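Long-range contact in glycerol dehydrogenase (Schizosaccharomyces pombe, PDB 1TA9), which probably catalyses the zinc-dependent, NAD-linked oxidation of glycerol to dihydroxyacetone, a step in the assimilation of glycerol: residues A221-I227 / A278-T283. Residues are numbered along the deposited sequence; the frame is centred on the assembly and turned at random.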
# COMPACT_ATOMS: atom_id res chain seq x y z
N ALA B 221 40.81 14.08 8.86
CA ALA B 221 40.98 13.31 10.08
C ALA B 221 40.66 11.83 9.84
O ALA B 221 39.91 11.49 8.93
CB ALA B 221 40.08 13.86 11.18
N PRO B 222 41.23 10.93 10.66
CA PRO B 222 40.97 9.49 10.51
C PRO B 222 39.47 9.23 10.57
O PRO B 222 38.78 9.77 11.43
CB PRO B 222 41.71 8.89 11.70
CG PRO B 222 42.88 9.82 11.86
CD PRO B 222 42.23 11.18 11.72
N VAL B 223 38.97 8.40 9.66
CA VAL B 223 37.54 8.12 9.61
C VAL B 223 36.97 7.51 10.90
O VAL B 223 35.75 7.54 11.12
CB VAL B 223 37.20 7.23 8.39
CG1 VAL B 223 37.78 5.84 8.57
CG2 VAL B 223 35.68 7.20 8.17
N ARG B 224 37.83 6.97 11.76
CA ARG B 224 37.33 6.41 13.02
C ARG B 224 36.62 7.52 13.80
O ARG B 224 35.63 7.27 14.49
CB ARG B 224 38.49 5.84 13.85
CG ARG B 224 38.04 5.24 15.18
CD ARG B 224 39.21 4.90 16.11
NE ARG B 224 38.71 4.42 17.40
CZ ARG B 224 39.46 4.27 18.49
NH1 ARG B 224 40.76 4.55 18.46
NH2 ARG B 224 38.90 3.83 19.62
N PHE B 225 37.11 8.75 13.69
CA PHE B 225 36.51 9.88 14.39
C PHE B 225 35.08 10.16 13.92
O PHE B 225 34.17 10.38 14.73
CB PHE B 225 37.36 11.14 14.21
CG PHE B 225 38.62 11.14 15.03
CD1 PHE B 225 38.57 11.44 16.39
CD2 PHE B 225 39.84 10.84 14.45
CE1 PHE B 225 39.73 11.42 17.17
CE2 PHE B 225 41.02 10.82 15.21
CZ PHE B 225 40.96 11.12 16.57
N LEU B 226 34.89 10.18 12.60
CA LEU B 226 33.56 10.43 12.03
C LEU B 226 32.59 9.35 12.48
O LEU B 226 31.45 9.63 12.83
CB LEU B 226 33.62 10.45 10.50
CG LEU B 226 32.28 10.66 9.79
CD1 LEU B 226 31.81 12.10 10.01
CD2 LEU B 226 32.42 10.39 8.29
N ILE B 227 33.06 8.10 12.46
CA ILE B 227 32.24 6.97 12.86
C ILE B 227 31.82 7.09 14.32
O ILE B 227 30.70 6.75 14.67
CB ILE B 227 32.99 5.65 12.61
CG1 ILE B 227 33.14 5.44 11.10
CG2 ILE B 227 32.23 4.48 13.24
CD1 ILE B 227 34.04 4.29 10.69
N ALA B 278 29.18 9.03 3.65
CA ALA B 278 30.07 9.99 4.32
C ALA B 278 31.31 9.23 4.78
O ALA B 278 32.43 9.73 4.69
CB ALA B 278 29.37 10.61 5.52
N ILE B 279 31.10 8.03 5.30
CA ILE B 279 32.22 7.20 5.75
C ILE B 279 33.16 6.90 4.58
O ILE B 279 34.38 7.07 4.70
CB ILE B 279 31.71 5.87 6.36
CG1 ILE B 279 31.03 6.15 7.71
CG2 ILE B 279 32.87 4.90 6.53
CD1 ILE B 279 30.40 4.91 8.35
N LEU B 280 32.60 6.45 3.47
CA LEU B 280 33.42 6.16 2.29
C LEU B 280 34.13 7.43 1.82
O LEU B 280 35.31 7.40 1.48
CB LEU B 280 32.54 5.59 1.16
CG LEU B 280 31.97 4.19 1.45
CD1 LEU B 280 30.89 3.85 0.44
CD2 LEU B 280 33.10 3.16 1.38
N SER B 281 33.41 8.55 1.82
CA SER B 281 33.98 9.83 1.41
C SER B 281 35.17 10.22 2.29
O SER B 281 36.25 10.56 1.78
CB SER B 281 32.91 10.93 1.46
OG SER B 281 31.92 10.74 0.46
N ASN B 282 34.97 10.17 3.61
CA ASN B 282 36.02 10.51 4.58
C ASN B 282 37.23 9.60 4.34
O ASN B 282 38.38 10.07 4.29
CB ASN B 282 35.46 10.29 6.00
CG ASN B 282 36.34 10.87 7.10
OD1 ASN B 282 35.95 10.87 8.28
ND2 ASN B 282 37.53 11.37 6.74
N THR B 283 36.98 8.31 4.19
CA THR B 283 38.05 7.35 3.95
C THR B 283 38.85 7.71 2.69
O THR B 283 40.08 7.63 2.67
CB THR B 283 37.50 5.91 3.80
OG1 THR B 283 36.82 5.53 5.00
CG2 THR B 283 38.62 4.92 3.55
O HOH W 1 36.83 11.49 10.68
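Asn282 lies against Val223 and Leu226 at the start of helix 223-245; its CG, anti to the backbone N (chi1 -168°), carries the amide across to that helix start. Its CB touches two methyls, Val223 CG2 at 3.8 Å and, equally near, Leu226 CD2. Farther out, CG lies against Val223 CA and CG2, and the amide then splits its work. ND2 donates to Ala221 O at 3.2 Å, arriving nearly in line with that C=O; the oxygen itself stands 22° out of the Asn282 amide plane. OD1 lies 3.2 Å from Leu226 CB and takes a hydrogen bond from a water (2.6 Å from the water oxygen). The same water donates to Pro222 O and weakly accepts from Leu226 N, bridging the amide to the start of the helix. Cutting this side chain back to an alanine removes the amide, which is likely to leave Ala221 O short of a partner and the bridging water less firmly held. Beside the amide, Val223 CG2 meets Ile279 CG2 at 4.0 Å, while Ile227 CG1 and Ile279 CD1 pack with their side chains at about a right angle. Phe291 of helix 289-307 touches both Leu226 and Asn282. The short helical segments run nearly antiparallel (159°) in the all-helical part of an iron-containing alcohol dehydrogenase fold, with helix 223-245 running on to Asp232, a zinc ligand.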